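Local coordinates for protein EH1AB1 (Metagenome, PDB 6I8F) that hydrolyses ester bonds and belongs to the alpha/beta hydrolase superfamily, probably working through a serine nucleophile, at residues A[45-50]-A[136-141]; A[83-88]-A[92-97]; A[301-306]-A[313-318]. All coordinates share one frame; numbering follows the deposited sequence.

Interaction 1: A[45-50]-A[136-141]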
ATOM      1  N   VAL A  45      19.790   7.825  31.991  1.00 37.74           N
ATOM      2  CA  VAL A  45      18.779   7.407  32.961  1.00 38.21           C
ATOM      3  C   VAL A  45      17.416   7.308  32.267  1.00 37.41           C
ATOM      4  O   VAL A  45      16.700   6.309  32.413  1.00 36.41           O
ATOM      5  CB  VAL A  45      18.721   8.384  34.154  1.00 41.43           C
ATOM      6  CG1 VAL A  45      17.542   8.100  35.075  1.00 40.99           C
ATOM      7  CG2 VAL A  45      20.030   8.378  34.936  1.00 42.27           C
ATOM      8  N   GLY A  46      17.051   8.383  31.566  1.00 34.57           N
ATOM      9  CA  GLY A  46      15.816   8.455  30.818  1.00 33.94           C
ATOM     10  C   GLY A  46      15.743   7.362  29.764  1.00 33.25           C
ATOM     11  O   GLY A  46      14.688   6.764  29.571  1.00 32.27           O
ATOM     12  N   ARG A  47      16.877   7.117  29.088  1.00 31.25           N
ATOM     13  CA  ARG A  47      16.980   6.105  28.044  1.00 29.34           C
ATOM     14  C   ARG A  47      16.587   4.746  28.632  1.00 30.08           C
ATOM     15  O   ARG A  47      15.762   4.040  28.077  1.00 27.01           O
ATOM     16  CB  ARG A  47      18.394   6.077  27.450  1.00 26.69           C
ATOM     17  CG  ARG A  47      18.695   4.862  26.582  1.00 25.96           C
ATOM     18  CD  ARG A  47      20.127   4.851  26.067  1.00 25.00           C
ATOM     19  NE  ARG A  47      20.429   6.087  25.372  1.00 25.80           N
ATOM     20  CZ  ARG A  47      21.576   6.772  25.442  1.00 26.07           C
ATOM     21  NH1 ARG A  47      22.541   6.434  26.289  1.00 23.43           N
ATOM     22  NH2 ARG A  47      21.746   7.804  24.634  1.00 25.74           N
ATOM     23  N   LYS A  48      17.197   4.404  29.770  1.00 33.93           N
ATOM     24  CA  LYS A  48      17.063   3.093  30.367  1.00 36.25           C
ATOM     25  C   LYS A  48      15.607   2.845  30.781  1.00 34.95           C
ATOM     26  O   LYS A  48      15.072   1.748  30.573  1.00 31.22           O
ATOM     27  CB  LYS A  48      18.008   2.975  31.560  1.00 42.74           C
ATOM     28  CG  LYS A  48      18.275   1.547  31.997  1.00 48.96           C
ATOM     29  CD  LYS A  48      19.595   1.383  32.714  1.00 55.00           C
ATOM     30  CE  LYS A  48      19.570   0.229  33.690  1.00 59.65           C
ATOM     31  NZ  LYS A  48      18.976   0.641  34.984  1.00 61.63           N
ATOM     32  N   ALA A  49      14.967   3.883  31.333  1.00 31.69           N
ATOM     33  CA  ALA A  49      13.609   3.799  31.825  1.00 31.73           C
ATOM     34  C   ALA A  49      12.618   3.682  30.657  1.00 31.17           C
ATOM     35  O   ALA A  49      11.728   2.842  30.688  1.00 30.55           O
ATOM     36  CB  ALA A  49      13.294   5.003  32.673  1.00 31.89           C
ATOM     37  N   VAL A  50      12.754   4.554  29.650  1.00 29.39           N
ATOM     38  CA  VAL A  50      11.803   4.599  28.556  1.00 28.36           C
ATOM     39  C   VAL A  50      11.983   3.355  27.670  1.00 26.63           C
ATOM     40  O   VAL A  50      11.006   2.867  27.102  1.00 27.37           O
ATOM     41  CB  VAL A  50      11.891   5.903  27.746  1.00 29.56           C
ATOM     42  CG1 VAL A  50      10.957   5.881  26.549  1.00 30.33           C
ATOM     43  CG2 VAL A  50      11.589   7.122  28.600  1.00 31.49           C
ATOM     44  N   ALA A 136      22.812   9.505  20.355  1.00 21.70           N
ATOM     45  CA  ALA A 136      23.049  10.773  21.063  1.00 22.05           C
ATOM     46  C   ALA A 136      22.442  10.674  22.462  1.00 22.94           C
ATOM     47  O   ALA A 136      21.504   9.905  22.655  1.00 23.06           O
ATOM     48  CB  ALA A 136      22.421  11.905  20.283  1.00 22.27           C
ATOM     49  N   PRO A 137      22.946  11.456  23.435  1.00 23.74           N
ATOM     50  CA  PRO A 137      23.922  12.522  23.241  1.00 23.55           C
ATOM     51  C   PRO A 137      25.381  12.070  23.090  1.00 23.62           C
ATOM     52  O   PRO A 137      26.211  12.860  22.663  1.00 25.73           O
ATOM     53  CB  PRO A 137      23.791  13.411  24.494  1.00 23.54           C
ATOM     54  CG  PRO A 137      23.227  12.491  25.541  1.00 23.95           C
ATOM     55  CD  PRO A 137      22.341  11.533  24.770  1.00 23.35           C
ATOM     56  N   GLU A 138      25.669  10.804  23.411  1.00 23.09           N
ATOM     57  CA  GLU A 138      27.030  10.302  23.484  1.00 23.00           C
ATOM     58  C   GLU A 138      27.681  10.412  22.100  1.00 23.17           C
ATOM     59  O   GLU A 138      28.858  10.752  21.980  1.00 22.81           O
ATOM     60  CB  GLU A 138      27.044   8.856  23.995  1.00 23.30           C
ATOM     61  CG  GLU A 138      26.563   8.694  25.426  1.00 24.15           C
ATOM     62  CD  GLU A 138      25.063   8.508  25.633  1.00 26.15           C
ATOM     63  OE1 GLU A 138      24.274   8.831  24.723  1.00 25.86           O
ATOM     64  OE2 GLU A 138      24.677   8.049  26.726  1.00 27.99           O
ATOM     65  N   HIS A 139      26.902  10.107  21.059  1.00 22.03           N
ATOM     66  CA  HIS A 139      27.383  10.084  19.687  1.00 23.23           C
ATOM     67  C   HIS A 139      26.399  10.876  18.831  1.00 23.79           C
ATOM     68  O   HIS A 139      25.466  10.306  18.247  1.00 21.91           O
ATOM     69  CB  HIS A 139      27.547   8.629  19.218  1.00 24.31           C
ATOM     70  CG  HIS A 139      28.274   7.772  20.196  1.00 25.00           C
ATOM     71  ND1 HIS A 139      29.626   7.914  20.433  1.00 23.52           N
ATOM     72  CD2 HIS A 139      27.836   6.793  21.022  1.00 26.00           C
ATOM     73  CE1 HIS A 139      29.999   7.043  21.349  1.00 25.49           C
ATOM     74  NE2 HIS A 139      28.917   6.341  21.727  1.00 25.53           N
ATOM     75  N   PRO A 140      26.531  12.222  18.813  1.00 23.50           N
ATOM     76  CA  PRO A 140      25.541  13.081  18.169  1.00 23.69           C
ATOM     77  C   PRO A 140      25.655  13.027  16.640  1.00 21.67           C
ATOM     78  O   PRO A 140      26.578  12.423  16.118  1.00 20.14           O
ATOM     79  CB  PRO A 140      25.863  14.495  18.701  1.00 24.50           C
ATOM     80  CG  PRO A 140      27.314  14.436  19.129  1.00 25.32           C
ATOM     81  CD  PRO A 140      27.610  12.988  19.453  1.00 24.76           C
ATOM     82  N   PHE A 141      24.714  13.692  15.964  1.00 22.81           N
ATOM     83  CA  PHE A 141      24.748  13.868  14.499  1.00 23.58           C
ATOM     84  C   PHE A 141      26.169  14.248  14.091  1.00 22.89           C
ATOM     85  O   PHE A 141      26.732  15.163  14.686  1.00 22.41           O
ATOM     86  CB  PHE A 141      23.746  14.946  14.069  1.00 23.15           C
ATOM     87  CG  PHE A 141      23.764  15.258  12.595  1.00 24.60           C
ATOM     88  CD1 PHE A 141      24.584  16.262  12.085  1.00 25.58           C
ATOM     89  CD2 PHE A 141      22.964  14.552  11.711  1.00 24.72           C
ATOM     90  CE1 PHE A 141      24.609  16.543  10.726  1.00 24.97           C
ATOM     91  CE2 PHE A 141      22.997  14.825  10.350  1.00 25.13           C
ATOM     92  CZ  PHE A 141      23.812  15.826   9.860  1.00 26.08           C
TER
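Arg47 and Ala136 are the residues whose backbones come nearest, and even their CA atoms are 10.4 Å apart, so one long side chain has to span the gap between helix and loop. On one side, residues 45-50 are a regular piece of helix 43-55; on the other, residues 136-141 form an irregular loop in which the Ala136-Pro137 peptide is cis. The case illustrates how an arginine joins distant backbones. Arg47 leaves its helix with CG anti to the backbone N (chi1 167°), runs straight on through chi2 and bends at chi3, which brings the end of the guanidinium to Glu138 approaching from the opposite direction. The salt bridge is bidentate and end-on: NH1 of Arg47 gives a hydrogen bond to OE2 of Glu138 at 2.7 Å, and NH2 of Arg47 gives one to OE1 of Glu138, also at 2.7 Å. Both oxygens are met on their syn side and lie close to the guanidinium plane, although the two flat groups are twisted 33° apart. NH2 of Arg47 also approaches the carbonyl O of Ala136 to 2.9 Å and brushes CD of Pro137. NE has a different partner, the carbonyl O of Val106. The guanidinium thus ties helix 43-55 to two loops, the one after strand 94-100 and the connection between strand 127-132 and helix 143-157.

Interaction 2: A[83-88]-A[92-97]. With GOL (glycerol), chain I.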
ATOM      1  N   ARG A  83      19.467 -10.792  13.507  1.00 19.49           N
ATOM      2  CA  ARG A  83      18.831 -11.331  12.315  1.00 21.13           C
ATOM      3  C   ARG A  83      17.650 -12.198  12.742  1.00 21.00           C
ATOM      4  O   ARG A  83      17.759 -12.988  13.692  1.00 19.45           O
ATOM      5  CB  ARG A  83      19.783 -12.184  11.471  1.00 22.78           C
ATOM      6  CG  ARG A  83      21.138 -11.540  11.228  1.00 25.77           C
ATOM      7  CD  ARG A  83      21.842 -12.156  10.039  1.00 28.63           C
ATOM      8  NE  ARG A  83      22.348 -13.481  10.336  1.00 31.49           N
ATOM      9  CZ  ARG A  83      22.424 -14.481   9.466  1.00 34.17           C
ATOM     10  NH1 ARG A  83      21.693 -14.473   8.360  1.00 34.41           N
ATOM     11  NH2 ARG A  83      23.229 -15.496   9.717  1.00 33.67           N
ATOM     12  N   TYR A  84      16.534 -12.021  12.031  1.00 19.16           N
ATOM     13  CA  TYR A  84      15.337 -12.787  12.245  1.00 19.80           C
ATOM     14  C   TYR A  84      14.993 -13.549  10.960  1.00 20.06           C
ATOM     15  O   TYR A  84      14.795 -12.937   9.905  1.00 19.34           O
ATOM     16  CB  TYR A  84      14.179 -11.866  12.611  1.00 19.18           C
ATOM     17  CG  TYR A  84      14.411 -10.933  13.770  1.00 19.23           C
ATOM     18  CD1 TYR A  84      15.018  -9.694  13.596  1.00 19.89           C
ATOM     19  CD2 TYR A  84      13.952 -11.256  15.036  1.00 18.87           C
ATOM     20  CE1 TYR A  84      15.182  -8.814  14.656  1.00 18.77           C
ATOM     21  CE2 TYR A  84      14.113 -10.388  16.104  1.00 18.61           C
ATOM     22  CZ  TYR A  84      14.718  -9.158  15.915  1.00 18.48           C
ATOM     23  OH  TYR A  84      14.859  -8.306  16.977  1.00 18.42           O
ATOM     24  N   ARG A  85      14.948 -14.879  11.060  1.00 21.02           N
ATOM     25  CA  ARG A  85      14.579 -15.734   9.945  1.00 21.99           C
ATOM     26  C   ARG A  85      13.090 -16.027  10.064  1.00 20.84           C
ATOM     27  O   ARG A  85      12.641 -16.488  11.115  1.00 20.93           O
ATOM     28  CB  ARG A  85      15.435 -17.002   9.962  1.00 25.28           C
ATOM     29  CG  ARG A  85      15.157 -17.954   8.809  1.00 29.96           C
ATOM     30  CD  ARG A  85      16.268 -18.967   8.620  1.00 31.00           C
ATOM     31  NE  ARG A  85      16.053 -19.661   7.374  1.00 34.31           N
ATOM     32  CZ  ARG A  85      16.561 -19.319   6.191  1.00 32.91           C
ATOM     33  NH1 ARG A  85      17.575 -18.473   6.090  1.00 30.55           N
ATOM     34  NH2 ARG A  85      16.041 -19.867   5.107  1.00 32.39           N
ATOM     35  N   PRO A  86      12.284 -15.766   9.010  1.00 20.57           N
ATOM     36  CA  PRO A  86      10.840 -15.992   9.070  1.00 21.37           C
ATOM     37  C   PRO A  86      10.481 -17.478   9.254  1.00 23.05           C
ATOM     38  O   PRO A  86      11.141 -18.346   8.688  1.00 22.20           O
ATOM     39  CB  PRO A  86      10.308 -15.489   7.717  1.00 21.13           C
ATOM     40  CG  PRO A  86      11.518 -15.428   6.803  1.00 20.76           C
ATOM     41  CD  PRO A  86      12.732 -15.288   7.691  1.00 20.22           C
ATOM     42  N   LEU A  87       9.446 -17.750  10.051  1.00 25.60           N
ATOM     43  CA  LEU A  87       8.859 -19.085  10.131  1.00 29.64           C
ATOM     44  C   LEU A  87       8.557 -19.609   8.729  1.00 32.09           C
ATOM     45  O   LEU A  87       7.974 -18.895   7.916  1.00 32.63           O
ATOM     46  CB  LEU A  87       7.550 -19.024  10.909  1.00 30.79           C
ATOM     47  CG  LEU A  87       7.659 -19.073  12.422  1.00 31.96           C
ATOM     48  CD1 LEU A  87       6.261 -19.123  13.024  1.00 31.53           C
ATOM     49  CD2 LEU A  87       8.491 -20.264  12.877  1.00 31.94           C
ATOM     50  N   GLY A  88       8.978 -20.855   8.474  1.00 37.59           N
ATOM     51  CA  GLY A  88       8.523 -21.639   7.333  1.00 39.43           C
ATOM     52  C   GLY A  88       9.388 -21.475   6.095  1.00 43.44           C
ATOM     53  O   GLY A  88       9.222 -22.246   5.151  1.00 46.67           O
ATOM     54  N   GLY A  92      18.044 -20.400   1.160  1.00 33.06           N
ATOM     55  CA  GLY A  92      19.328 -19.966   1.685  1.00 33.27           C
ATOM     56  C   GLY A  92      19.399 -18.448   1.794  1.00 33.74           C
ATOM     57  O   GLY A  92      19.502 -17.882   2.895  1.00 37.95           O
ATOM     58  N   LEU A  93      19.330 -17.787   0.638  1.00 30.03           N
ATOM     59  CA  LEU A  93      19.436 -16.337   0.542  1.00 28.09           C
ATOM     60  C   LEU A  93      18.024 -15.750   0.494  1.00 27.01           C
ATOM     61  O   LEU A  93      17.267 -16.034  -0.421  1.00 27.94           O
ATOM     62  CB  LEU A  93      20.235 -15.963  -0.708  1.00 27.87           C
ATOM     63  CG  LEU A  93      21.645 -16.548  -0.790  1.00 28.70           C
ATOM     64  CD1 LEU A  93      22.310 -16.162  -2.107  1.00 28.82           C
ATOM     65  CD2 LEU A  93      22.489 -16.111   0.398  1.00 27.74           C
ATOM     66  N   LEU A  94      17.671 -14.952   1.503  1.00 23.76           N
ATOM     67  CA  LEU A  94      16.332 -14.394   1.585  1.00 22.51           C
ATOM     68  C   LEU A  94      16.368 -12.926   1.198  1.00 20.56           C
ATOM     69  O   LEU A  94      17.323 -12.215   1.515  1.00 20.15           O
ATOM     70  CB  LEU A  94      15.793 -14.538   3.009  1.00 23.78           C
ATOM     71  CG  LEU A  94      15.433 -15.954   3.436  1.00 24.26           C
ATOM     72  CD1 LEU A  94      15.090 -15.985   4.913  1.00 23.73           C
ATOM     73  CD2 LEU A  94      14.278 -16.494   2.602  1.00 24.43           C
ATOM     74  N   PRO A  95      15.281 -12.413   0.586  1.00 20.15           N
ATOM     75  CA  PRO A  95      15.065 -10.975   0.535  1.00 19.44           C
ATOM     76  C   PRO A  95      15.135 -10.518   2.003  1.00 18.97           C
ATOM     77  O   PRO A  95      14.686 -11.236   2.898  1.00 16.93           O
ATOM     78  CB  PRO A  95      13.684 -10.766  -0.106  1.00 20.60           C
ATOM     79  CG  PRO A  95      13.216 -12.154  -0.539  1.00 21.42           C
ATOM     80  CD  PRO A  95      14.141 -13.184   0.073  1.00 21.26           C
ATOM     81  N   THR A  96      15.739  -9.355   2.237  1.00 18.67           N
ATOM     82  CA  THR A  96      16.172  -8.966   3.573  1.00 19.30           C
ATOM     83  C   THR A  96      15.849  -7.487   3.798  1.00 18.56           C
ATOM     84  O   THR A  96      16.154  -6.652   2.955  1.00 18.93           O
ATOM     85  CB  THR A  96      17.672  -9.236   3.767  1.00 18.28           C
ATOM     86  OG1 THR A  96      17.894 -10.646   3.695  1.00 18.08           O
ATOM     87  CG2 THR A  96      18.194  -8.709   5.085  1.00 18.33           C
ATOM     88  N   LEU A  97      15.252  -7.190   4.953  1.00 18.00           N
ATOM     89  CA  LEU A  97      15.000  -5.821   5.380  1.00 17.71           C
ATOM     90  C   LEU A  97      15.998  -5.451   6.475  1.00 17.69           C
ATOM     91  O   LEU A  97      15.972  -6.044   7.558  1.00 17.65           O
ATOM     92  CB  LEU A  97      13.565  -5.712   5.901  1.00 18.17           C
ATOM     93  CG  LEU A  97      13.207  -4.404   6.614  1.00 18.52           C
ATOM     94  CD1 LEU A  97      13.388  -3.210   5.698  1.00 19.10           C
ATOM     95  CD2 LEU A  97      11.782  -4.452   7.136  1.00 18.89           C
TER
HETATM   96  C1  GOL I 407      21.475 -17.780   6.337  1.00 56.08           C
HETATM   97  O1  GOL I 407      20.605 -18.723   5.712  1.00 64.16           O
HETATM   98  C2  GOL I 407      21.959 -18.368   7.643  1.00 53.56           C
HETATM   99  O2  GOL I 407      23.163 -17.674   7.981  1.00 53.32           O
HETATM  100  C3  GOL I 407      20.949 -18.270   8.792  1.00 53.85           C
HETATM  101  O3  GOL I 407      19.635 -17.784   8.469  1.00 52.04           O
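Pro86 and Leu94 supply the apolar part of this contact, meeting tip to tip with CD of Pro86 3.7 Å from CD1 of Leu94. The same methyl has a second neighbour: CD1 of Leu94 lies over one face of the Arg85 guanidinium, off toward its rim and 3.7 Å from NH1, the two side chains crossing at about a right angle. Arg85 gets there by stretching from CG to NE, with CG anti to the backbone N (chi1 -178°). Polar contacts run largely through a glycerol, probably taken up from the crystallisation liquor. Arg83 NH2 donates to glycerol O2 at 2.8 Å in a nearly straight bond (171°) close to its guanidinium plane, and Arg85 NH1 reaches glycerol O3 at a longer 3.2 Å. Glycerol O1 in turn donates to the carbonyl O of Gly92 at 3.1 Å, so the small molecule bridges the two segments. Among fixed protein partners, Arg85 NH2 bonds the carbonyl O of Glu89 in the intervening turn, and Arg83 NH1 bonds Gln127. Strands 78-85 and 94-100 are not neighbours in the sheet, since strand 127-132 runs between them; their facing ends are joined by side chains. The chemistry implies a partly buried contact in which CD1 of Leu94 packs against both the ring of Pro86 and a face of the Arg85 guanidinium, while NH1 of Arg85 still donates to a polyol.

Interaction 3: A[301-306]-A[313-318]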
ATOM      1  N   GLY A 301       4.214   6.409  16.927  1.00 19.76           N
ATOM      2  CA  GLY A 301       4.702   5.313  17.772  1.00 18.15           C
ATOM      3  C   GLY A 301       3.874   4.045  17.660  1.00 17.47           C
ATOM      4  O   GLY A 301       4.315   3.001  18.123  1.00 16.93           O
ATOM      5  N   PHE A 302       2.683   4.112  17.043  1.00 17.49           N
ATOM      6  CA  PHE A 302       1.708   3.013  17.116  1.00 18.00           C
ATOM      7  C   PHE A 302       2.250   1.714  16.491  1.00 18.64           C
ATOM      8  O   PHE A 302       1.781   0.644  16.827  1.00 18.92           O
ATOM      9  CB  PHE A 302       0.373   3.420  16.483  1.00 18.70           C
ATOM     10  CG  PHE A 302       0.274   3.332  14.978  1.00 17.83           C
ATOM     11  CD1 PHE A 302       0.790   4.326  14.160  1.00 18.42           C
ATOM     12  CD2 PHE A 302      -0.407   2.282  14.379  1.00 17.94           C
ATOM     13  CE1 PHE A 302       0.668   4.246  12.778  1.00 18.01           C
ATOM     14  CE2 PHE A 302      -0.529   2.204  12.999  1.00 17.65           C
ATOM     15  CZ  PHE A 302      -0.000   3.194  12.200  1.00 18.03           C
ATOM     16  N   PHE A 303       3.226   1.824  15.579  1.00 20.04           N
ATOM     17  CA  PHE A 303       3.791   0.694  14.812  1.00 20.05           C
ATOM     18  C   PHE A 303       4.469  -0.295  15.764  1.00 19.57           C
ATOM     19  O   PHE A 303       4.544  -1.485  15.472  1.00 19.41           O
ATOM     20  CB  PHE A 303       4.784   1.201  13.755  1.00 19.86           C
ATOM     21  CG  PHE A 303       5.187   0.232  12.665  1.00 18.67           C
ATOM     22  CD1 PHE A 303       6.449  -0.339  12.659  1.00 19.20           C
ATOM     23  CD2 PHE A 303       4.341  -0.045  11.604  1.00 18.38           C
ATOM     24  CE1 PHE A 303       6.843  -1.200  11.642  1.00 18.84           C
ATOM     25  CE2 PHE A 303       4.736  -0.892  10.577  1.00 18.18           C
ATOM     26  CZ  PHE A 303       5.987  -1.473  10.600  1.00 19.02           C
ATOM     27  N   SER A 304       4.977   0.208  16.892  1.00 19.24           N
ATOM     28  CA  SER A 304       5.649  -0.648  17.847  1.00 20.13           C
ATOM     29  C   SER A 304       4.967  -0.640  19.220  1.00 19.96           C
ATOM     30  O   SER A 304       5.404  -1.372  20.079  1.00 20.03           O
ATOM     31  CB  SER A 304       7.107  -0.294  17.952  1.00 19.83           C
ATOM     32  OG  SER A 304       7.262   1.034  18.403  1.00 20.37           O
ATOM     33  N   LEU A 305       3.887   0.128  19.404  1.00 21.06           N
ATOM     34  CA  LEU A 305       3.115   0.105  20.668  1.00 22.28           C
ATOM     35  C   LEU A 305       1.980  -0.913  20.574  1.00 21.56           C
ATOM     36  O   LEU A 305       0.847  -0.648  20.996  1.00 22.88           O
ATOM     37  CB  LEU A 305       2.568   1.501  20.972  1.00 23.26           C
ATOM     38  CG  LEU A 305       3.611   2.508  21.438  1.00 24.68           C
ATOM     39  CD1 LEU A 305       3.075   3.930  21.320  1.00 25.94           C
ATOM     40  CD2 LEU A 305       4.047   2.211  22.864  1.00 25.36           C
ATOM     41  N   THR A 306       2.312  -2.115  20.096  1.00 21.34           N
ATOM     42  CA  THR A 306       1.318  -3.055  19.630  1.00 20.15           C
ATOM     43  C   THR A 306       0.710  -3.861  20.787  1.00 21.01           C
ATOM     44  O   THR A 306      -0.184  -4.655  20.556  1.00 22.82           O
ATOM     45  CB  THR A 306       1.920  -3.912  18.517  1.00 20.12           C
ATOM     46  OG1 THR A 306       3.186  -4.411  18.945  1.00 18.51           O
ATOM     47  CG2 THR A 306       2.085  -3.113  17.241  1.00 20.54           C
ATOM     48  N   LEU A 313      -0.540  -3.562  14.821  1.00 16.74           N
ATOM     49  CA  LEU A 313      -0.347  -4.894  14.245  1.00 18.28           C
ATOM     50  C   LEU A 313      -0.845  -4.920  12.791  1.00 18.62           C
ATOM     51  O   LEU A 313      -0.231  -5.557  11.942  1.00 18.92           O
ATOM     52  CB  LEU A 313      -1.077  -5.936  15.092  1.00 18.62           C
ATOM     53  CG  LEU A 313      -0.557  -6.096  16.519  1.00 19.07           C
ATOM     54  CD1 LEU A 313      -1.437  -7.072  17.287  1.00 19.44           C
ATOM     55  CD2 LEU A 313       0.897  -6.559  16.542  1.00 19.15           C
ATOM     56  N   LYS A 314      -1.962  -4.239  12.523  1.00 18.90           N
ATOM     57  CA  LYS A 314      -2.466  -4.097  11.162  1.00 20.94           C
ATOM     58  C   LYS A 314      -1.410  -3.400  10.292  1.00 19.35           C
ATOM     59  O   LYS A 314      -1.162  -3.859   9.191  1.00 18.04           O
ATOM     60  CB  LYS A 314      -3.796  -3.340  11.156  1.00 24.34           C
ATOM     61  CG  LYS A 314      -4.935  -4.060  11.864  1.00 28.89           C
ATOM     62  CD  LYS A 314      -5.976  -4.640  10.930  1.00 35.52           C
ATOM     63  CE  LYS A 314      -6.697  -5.840  11.516  1.00 39.01           C
ATOM     64  NZ  LYS A 314      -7.353  -5.490  12.802  1.00 42.59           N
ATOM     65  N   ALA A 315      -0.776  -2.332  10.820  1.00 17.57           N
ATOM     66  CA  ALA A 315       0.254  -1.570  10.109  1.00 16.77           C
ATOM     67  C   ALA A 315       1.498  -2.432   9.854  1.00 16.43           C
ATOM     68  O   ALA A 315       2.066  -2.373   8.746  1.00 15.62           O
ATOM     69  CB  ALA A 315       0.622  -0.321  10.857  1.00 16.54           C
ATOM     70  N   ASN A 316       1.924  -3.183  10.878  1.00 16.24           N
ATOM     71  CA  ASN A 316       2.993  -4.189  10.764  1.00 16.77           C
ATOM     72  C   ASN A 316       2.703  -5.091   9.558  1.00 17.20           C
ATOM     73  O   ASN A 316       3.529  -5.230   8.646  1.00 16.80           O
ATOM     74  CB  ASN A 316       3.135  -5.065  12.018  1.00 16.23           C
ATOM     75  CG  ASN A 316       3.673  -4.373  13.260  1.00 17.62           C
ATOM     76  OD1 ASN A 316       3.640  -4.965  14.348  1.00 17.56           O
ATOM     77  ND2 ASN A 316       4.170  -3.148  13.130  1.00 15.15           N
ATOM     78  N   ASP A 317       1.511  -5.700   9.567  1.00 17.31           N
ATOM     79  CA  ASP A 317       1.118  -6.683   8.553  1.00 17.81           C
ATOM     80  C   ASP A 317       1.072  -6.033   7.159  1.00 17.96           C
ATOM     81  O   ASP A 317       1.473  -6.655   6.171  1.00 16.70           O
ATOM     82  CB  ASP A 317      -0.208  -7.347   8.938  1.00 18.62           C
ATOM     83  CG  ASP A 317      -0.099  -8.170  10.213  1.00 20.85           C
ATOM     84  OD1 ASP A 317       1.042  -8.334  10.720  1.00 22.20           O
ATOM     85  OD2 ASP A 317      -1.147  -8.616  10.719  1.00 22.72           O
ATOM     86  N   GLU A 318       0.571  -4.792   7.064  1.00 17.38           N
ATOM     87  CA  GLU A 318       0.499  -4.104   5.766  1.00 17.66           C
ATOM     88  C   GLU A 318       1.909  -3.802   5.223  1.00 16.75           C
ATOM     89  O   GLU A 318       2.194  -4.025   4.054  1.00 16.77           O
ATOM     90  CB  GLU A 318      -0.321  -2.817   5.849  1.00 17.80           C
ATOM     91  CG  GLU A 318      -0.394  -2.116   4.515  1.00 18.69           C
ATOM     92  CD  GLU A 318      -1.360  -0.954   4.396  1.00 20.26           C
ATOM     93  OE1 GLU A 318      -1.988  -0.562   5.412  1.00 21.82           O
ATOM     94  OE2 GLU A 318      -1.458  -0.432   3.279  1.00 21.20           O
TER
HETATM   95  O   HOH W   1       4.573  -5.122  16.748  1.00 15.87           O
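OD1 of Asn316 accepts a hydrogen bond of 2.6 Å from a water, and that water lies 2.7 Å from OG1 of Thr306, linking helix and loop through one molecule. OG1 of Thr306 is also bonded to the backbone N of Ala59. The other end of the same amide works directly: ND2 of Asn316 donates to the carbonyl O of Phe303 at 2.9 Å, in the carbonyl plane and on a lone pair, with an N-H...O angle of 158°. Both ends of the amide are therefore engaged, which fixes its rotation. ND2 of Asn316 is also centred over one face of the Phe303 ring, 3.3 Å above its plane, and the amide stands almost perpendicular to the ring (83°), an orientation consistent with an amino-aromatic interaction. Apolar packing surrounds this polar core. CB of Ala315 touches CE2 of Phe302 at 3.5 Å and also packs on CD2 of Phe303, while CD2 of Leu313 presses tightly on CB of Thr306 at 3.5 Å. Phe302 continues inward to strand 262-267 and the ring of Tyr295. Farther along the helix, Glu318 bonds Thr291 of the second subunit. As in other alpha/beta hydrolases, the loop that follows the probable catalytic histidine, the residue just before Gly301, turns back here and packs against the C-terminal helix 310-327.

Overall arrangement
The three contacts show how one alpha/beta hydrolase is secured at separate places, none touching another. Interaction 1 lies farthest from interaction 2, with centres 30 Å apart, although the sequence of interaction 2 falls wholly between its two segments. Interaction 3 is more central, its centre about 12 Å from that of the chain and 20 Å from that of interaction 2, the nearest atoms of the two being about 7 Å apart. Interactions 1 and 3 approach to about 8 Å. Interaction 3 is the one beside the probable Ser-His-Asp triad, whereas interaction 2, where strand 78-85 ends and strand 94-100 starts, holds a glycerol and interaction 1 joins helix 43-55 to the loop before helix 143-157.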